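Local atomic coordinates of guanine nucleotide exchange protein (Legionella pneumophila, PDB entry 1XSZ), a protein that probably promotes guanine nucleotide exchange on Arf-type small GTPases through a Sec7 domain whose active site lies under a cap. Residues A[134-139]-A[175-180]; A[162-167]-A[183-188]. All coordinates share one frame; numbering follows the deposited sequence.

Both contacts lie within the Sec7 domain and bring helix 179-191 and the loop before it onto earlier helices. From the N terminus, the chain first runs through helix 131-149, which supplies 134-139, then through helix 161-167, which supplies 162-167. Contact 1 closes a loop when 175-180 returns to the first of these helices, and contact 2 closes another when 183-188 meets the second. Since the four segments alternate, the two loops cross. The contacts have centres about 9 Å apart and touch directly, Leu-137 of contact 1 packing on Leu-185 of contact 2, and together they tie three successive helices of the domain into one bundle.

Contact 1 (A[134-139]-A[175-180])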
loop_
_atom_site.group_PDB
_atom_site.type_symbol
_atom_site.label_atom_id
_atom_site.label_comp_id
_atom_site.label_asym_id
_atom_site.label_seq_id
_atom_site.Cartn_x
_atom_site.Cartn_y
_atom_site.Cartn_z
ATOM N N ALA A 134 8.774 -3.746 18.284
ATOM C CA ALA A 134 9.362 -2.772 17.375
ATOM C C ALA A 134 8.287 -2.240 16.432
ATOM O O ALA A 134 8.284 -1.057 16.099
ATOM C CB ALA A 134 10.499 -3.409 16.579
ATOM N N TYR A 135 7.379 -3.118 16.018
ATOM C CA TYR A 135 6.288 -2.737 15.122
ATOM C C TYR A 135 5.373 -1.737 15.830
ATOM O O TYR A 135 4.989 -0.712 15.258
ATOM C CB TYR A 135 5.499 -3.984 14.702
ATOM C CG TYR A 135 4.238 -3.699 13.912
ATOM C CD1 TYR A 135 4.295 -3.131 12.638
ATOM C CD2 TYR A 135 2.988 -4.010 14.440
ATOM C CE1 TYR A 135 3.127 -2.884 11.911
ATOM C CE2 TYR A 135 1.819 -3.770 13.726
ATOM C CZ TYR A 135 1.895 -3.210 12.462
ATOM O OH TYR A 135 0.734 -2.991 11.757
ATOM N N LEU A 136 5.012 -2.030 17.075
ATOM C CA LEU A 136 4.165 -1.121 17.838
ATOM C C LEU A 136 4.838 0.251 17.931
ATOM O O LEU A 136 4.207 1.282 17.697
ATOM C CB LEU A 136 3.915 -1.669 19.250
ATOM C CG LEU A 136 3.212 -0.702 20.212
ATOM C CD1 LEU A 136 1.805 -0.408 19.717
ATOM C CD2 LEU A 136 3.172 -1.303 21.610
ATOM N N LEU A 137 6.121 0.261 18.272
ATOM C CA LEU A 137 6.860 1.510 18.394
ATOM C C LEU A 137 6.878 2.255 17.061
ATOM O O LEU A 137 6.706 3.474 17.020
ATOM C CB LEU A 137 8.295 1.230 18.840
ATOM C CG LEU A 137 9.001 2.332 19.625
ATOM C CD1 LEU A 137 8.289 2.572 20.954
ATOM C CD2 LEU A 137 10.436 1.909 19.867
ATOM N N ALA A 138 7.087 1.515 15.976
ATOM C CA ALA A 138 7.129 2.111 14.649
ATOM C C ALA A 138 5.822 2.779 14.248
ATOM O O ALA A 138 5.831 3.947 13.854
ATOM C CB ALA A 138 7.531 1.068 13.610
ATOM N N PHE A 139 4.698 2.069 14.352
ATOM C CA PHE A 139 3.463 2.711 13.934
ATOM C C PHE A 139 3.001 3.782 14.915
ATOM O O PHE A 139 2.373 4.758 14.511
ATOM C CB PHE A 139 2.374 1.671 13.546
ATOM C CG PHE A 139 1.647 1.021 14.694
ATOM C CD1 PHE A 139 0.739 1.739 15.462
ATOM C CD2 PHE A 139 1.784 -0.351 14.923
ATOM C CE1 PHE A 139 -0.036 1.104 16.438
ATOM C CE2 PHE A 139 1.013 -0.994 15.899
ATOM C CZ PHE A 139 0.101 -0.262 16.653
ATOM N N GLY A 175 5.536 -6.166 28.745
ATOM C CA GLY A 175 6.154 -5.262 29.697
ATOM C C GLY A 175 6.148 -3.843 29.164
ATOM O O GLY A 175 5.474 -3.556 28.175
ATOM N N ASP A 176 6.890 -2.951 29.810
ATOM C CA ASP A 176 6.945 -1.564 29.366
ATOM C C ASP A 176 8.272 -1.243 28.703
ATOM O O ASP A 176 9.262 -1.957 28.875
ATOM C CB ASP A 176 6.759 -0.599 30.542
ATOM C CG ASP A 176 5.491 -0.860 31.326
ATOM O OD1 ASP A 176 4.465 -1.212 30.711
ATOM O OD2 ASP A 176 5.524 -0.697 32.566
ATOM N N PHE A 177 8.274 -0.167 27.923
ATOM C CA PHE A 177 9.487 0.308 27.272
ATOM C C PHE A 177 10.119 1.213 28.323
ATOM O O PHE A 177 9.410 1.775 29.160
ATOM C CB PHE A 177 9.151 1.144 26.031
ATOM C CG PHE A 177 8.519 0.362 24.918
ATOM C CD1 PHE A 177 9.291 -0.446 24.091
ATOM C CD2 PHE A 177 7.144 0.426 24.701
ATOM C CE1 PHE A 177 8.709 -1.181 23.068
ATOM C CE2 PHE A 177 6.552 -0.307 23.679
ATOM C CZ PHE A 177 7.334 -1.113 22.861
ATOM N N ASP A 178 11.439 1.354 28.296
ATOM C CA ASP A 178 12.105 2.221 29.261
ATOM C C ASP A 178 11.578 3.645 29.121
ATOM O O ASP A 178 11.457 4.166 28.011
ATOM C CB ASP A 178 13.619 2.203 29.047
ATOM C CG ASP A 178 14.262 0.919 29.539
ATOM O OD1 ASP A 178 15.496 0.779 29.396
ATOM O OD2 ASP A 178 13.535 0.052 30.071
ATOM N N ALA A 179 11.264 4.268 30.252
ATOM C CA ALA A 179 10.737 5.628 30.272
ATOM C C ALA A 179 11.631 6.619 29.534
ATOM O O ALA A 179 11.146 7.438 28.750
ATOM C CB ALA A 179 10.539 6.085 31.714
ATOM N N LYS A 180 12.934 6.543 29.777
ATOM C CA LYS A 180 13.869 7.462 29.140
ATOM C C LYS A 180 14.009 7.193 27.649
ATOM O O LYS A 180 14.387 8.080 26.881
ATOM C CB LYS A 180 15.230 7.391 29.839
ATOM C CG LYS A 180 15.144 7.722 31.325
ATOM C CD LYS A 180 14.363 9.011 31.551
ATOM C CE LYS A 180 13.978 9.186 33.010
ATOM N NZ LYS A 180 13.113 10.382 33.209
#
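In the helical bundle of the Sec7 domain, the loop leading into helix 179-191 packs on helix 131-149 through Phe-177, which sets its ring beside Leu-136 and Leu-137. Two methyl groups meet the ring in different ways. Leu-136 comes at the rim: its CD2 lies 4.1 Å from Phe-177 CE2, close to the ring plane. Leu-137 lies over a face instead. It is deposited in two conformers; in one of them its CD1 is 4.2 Å from the centroid of the Phe-177 ring and only 6° off the ring normal, so this CH-pi contact is less certain than the one at the rim.

The backbones stay apart, CA of Leu-137 and CA of Phe-177 being 9.3 Å from each other, and the meeting is made by side chains. A phenylalanine suits this place because its side chain reaches far enough to meet the leucine methyls and brings no polar atom among them. Its CG stands anti to the carbonyl carbon (chi1 -67°), which sends the ring from the loop toward the helix.

Phe-177 lies just ahead of Asp-178, the N-cap residue of helix 179-191. Around it the loop is pinned by polar groups: Asp-176 OD1 bonds to Gly-170 N, and Asn-172 ND2 bonds to Asp-176 O. Leu-137 also packs on Phe-181 and Leu-182 of helix 179-191, while Leu-136 reaches Leu-168. Successive residues of a helix point about 100° apart, which is consistent with one leucine meeting the face and its neighbour the rim. A different side of helix 131-149 meets Trp-253 of the C-terminal region assigned to the capping domain; Phe-139 stacks on it and Tyr-135 OH is hydrogen-bonded to it.

Contact 2 (A[162-167]-A[183-188]); sequences DGLKRN and EELYSE
The pairing of two successive helices of the Sec7 domain, 161-167 and 179-191, includes an apolar seam of Leu-164 against Leu-185 and Tyr-186, with the salt bridge of Lys-165 and Glu-183 beside it. The segment axes approach to 10.0 Å with their directions 129° apart, an inclined packing, well off antiparallel. Leu-164 spends a single methyl on both neighbours: its CD2 lies 4.0 Å from Tyr-186 CB and 4.2 Å from Leu-185 CD2. The same methyl sits near the plane of the Tyr-186 ring, at its edge. Leu-164 and Tyr-186 lie alongside with their ends reversed, and Leu-185 is set almost perpendicular to Leu-164. A leucine suits this buried place because one of its branches can touch two side chains at once, and a tyrosine joins an apolar CB and ring to a hydroxyl that is hydrogen-bonded to Met-159 O.

Lys-165 arches across to the other helix. A bend at chi3 (-69°) helps bring NZ within 3.4 Å of Glu-183 OE2, a weak hydrogen bond within the salt bridge. A second acidic group, in its own helix, is Asp-162, whose OD1 is 3.6 Å from Lys-165 NZ. The ammonium thus sits between two carboxylates and probably eases their mutual repulsion, while Lys-180 adds a second positive charge at Glu-183 OE2. Near the end of the first helix, Asn-167 folds back so that its ND2 donates to Gly-163 O at 2.9 Å, from above the carbonyl plane and from the face opposite to Asn-167 N.

Beyond the seam, Leu-185 continues onto Thr-141 of helix 131-149 and onto Phe-89 and Val-90 of helix 89-98, and Tyr-186 packs on Leu-144 and Leu-148, also of helix 131-149.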
loop_
_atom_site.group_PDB
_atom_site.type_symbol
_atom_site.label_atom_id
_atom_site.label_comp_id
_atom_site.label_asym_id
_atom_site.label_seq_id
_atom_site.Cartn_x
_atom_site.Cartn_y
_atom_site.Cartn_z
ATOM N N ASP A 162 4.171 12.252 28.558
ATOM C CA ASP A 162 3.533 11.457 29.599
ATOM C C ASP A 162 2.419 10.628 28.966
ATOM O O ASP A 162 2.195 9.475 29.341
ATOM C CB ASP A 162 2.972 12.360 30.700
ATOM C CG ASP A 162 4.064 13.041 31.500
ATOM O OD1 ASP A 162 4.943 12.329 32.028
ATOM O OD2 ASP A 162 4.045 14.287 31.604
ATOM N N GLY A 163 1.727 11.218 27.996
ATOM C CA GLY A 163 0.663 10.500 27.314
ATOM C C GLY A 163 1.222 9.331 26.518
ATOM O O GLY A 163 0.610 8.268 26.437
ATOM N N LEU A 164 2.391 9.525 25.914
ATOM C CA LEU A 164 3.013 8.458 25.141
ATOM C C LEU A 164 3.341 7.280 26.060
ATOM O O LEU A 164 3.055 6.132 25.733
ATOM C CB LEU A 164 4.299 8.952 24.466
ATOM C CG LEU A 164 5.056 7.886 23.663
ATOM C CD1 LEU A 164 4.223 7.445 22.461
ATOM C CD2 LEU A 164 6.398 8.443 23.204
ATOM N N LYS A 165 3.934 7.579 27.212
ATOM C CA LYS A 165 4.300 6.540 28.166
ATOM C C LYS A 165 3.076 5.795 28.688
ATOM O O LYS A 165 3.099 4.573 28.818
ATOM C CB LYS A 165 5.096 7.149 29.327
ATOM C CG LYS A 165 6.474 7.648 28.903
ATOM C CD LYS A 165 7.312 8.158 30.075
ATOM C CE LYS A 165 6.766 9.452 30.650
ATOM N NZ LYS A 165 7.634 9.959 31.754
ATOM N N ARG A 166 2.004 6.528 28.966
ATOM C CA ARG A 166 0.787 5.904 29.471
ATOM C C ARG A 166 0.160 4.970 28.442
ATOM O O ARG A 166 -0.225 3.842 28.758
ATOM C CB ARG A 166 -0.237 6.973 29.873
ATOM C CG ARG A 166 -1.549 6.385 30.379
ATOM C CD ARG A 166 -2.570 7.443 30.792
ATOM N NE ARG A 166 -3.054 8.245 29.670
ATOM C CZ ARG A 166 -2.559 9.429 29.324
ATOM N NH1 ARG A 166 -1.558 9.960 30.015
ATOM N NH2 ARG A 166 -3.069 10.086 28.291
ATOM N N ASN A 167 0.069 5.438 27.203
ATOM C CA ASN A 167 -0.538 4.648 26.146
ATOM C C ASN A 167 0.249 3.419 25.705
ATOM O O ASN A 167 -0.336 2.453 25.208
ATOM C CB ASN A 167 -0.841 5.552 24.948
ATOM C CG ASN A 167 -2.124 6.338 25.133
ATOM O OD1 ASN A 167 -3.223 5.792 24.995
ATOM N ND2 ASN A 167 -1.996 7.615 25.465
ATOM N N GLU A 183 10.964 8.937 26.232
ATOM C CA GLU A 183 11.131 10.381 26.322
ATOM C C GLU A 183 12.040 10.851 25.184
ATOM O O GLU A 183 11.811 11.898 24.570
ATOM C CB GLU A 183 11.717 10.758 27.691
ATOM C CG GLU A 183 10.709 10.571 28.828
ATOM C CD GLU A 183 11.293 10.814 30.207
ATOM O OE1 GLU A 183 12.071 11.779 30.371
ATOM O OE2 GLU A 183 10.952 10.049 31.135
ATOM N N GLU A 184 13.062 10.059 24.893
ATOM C CA GLU A 184 13.992 10.373 23.820
ATOM C C GLU A 184 13.302 10.259 22.458
ATOM O O GLU A 184 13.456 11.128 21.600
ATOM C CB GLU A 184 15.183 9.424 23.892
ATOM C CG GLU A 184 15.945 9.285 22.605
ATOM C CD GLU A 184 17.073 8.297 22.734
ATOM O OE1 GLU A 184 17.014 7.444 23.650
ATOM O OE2 GLU A 184 18.004 8.366 21.917
ATOM N N LEU A 185 12.544 9.184 22.267
ATOM C CA LEU A 185 11.824 8.959 21.016
ATOM C C LEU A 185 10.887 10.133 20.739
ATOM O O LEU A 185 10.861 10.682 19.634
ATOM C CB LEU A 185 11.031 7.649 21.109
ATOM C CG LEU A 185 10.188 7.199 19.913
ATOM C CD1 LEU A 185 9.912 5.712 20.034
ATOM C CD2 LEU A 185 8.877 7.984 19.856
ATOM N N TYR A 186 10.129 10.527 21.753
ATOM C CA TYR A 186 9.194 11.631 21.627
ATOM C C TYR A 186 9.894 12.911 21.157
ATOM O O TYR A 186 9.460 13.557 20.204
ATOM C CB TYR A 186 8.517 11.880 22.981
ATOM C CG TYR A 186 7.462 12.960 22.958
ATOM C CD1 TYR A 186 6.111 12.643 22.802
ATOM C CD2 TYR A 186 7.815 14.303 23.086
ATOM C CE1 TYR A 186 5.138 13.644 22.776
ATOM C CE2 TYR A 186 6.856 15.309 23.060
ATOM C CZ TYR A 186 5.519 14.972 22.905
ATOM O OH TYR A 186 4.569 15.964 22.891
ATOM N N SER A 187 10.972 13.267 21.848
ATOM C CA SER A 187 11.727 14.469 21.534
ATOM C C SER A 187 12.328 14.437 20.137
ATOM O O SER A 187 12.339 15.448 19.435
ATOM C CB SER A 187 12.834 14.667 22.565
ATOM O OG SER A 187 13.640 15.783 22.233
ATOM N N GLU A 188 12.825 13.276 19.731
ATOM C CA GLU A 188 13.417 13.149 18.411
ATOM C C GLU A 188 12.425 13.428 17.298
ATOM O O GLU A 188 12.702 14.212 16.390
ATOM C CB GLU A 188 13.974 11.749 18.206
ATOM C CG GLU A 188 15.302 11.493 18.860
ATOM C CD GLU A 188 15.727 10.073 18.645
ATOM O OE1 GLU A 188 15.242 9.189 19.386
ATOM O OE2 GLU A 188 16.517 9.836 17.718
#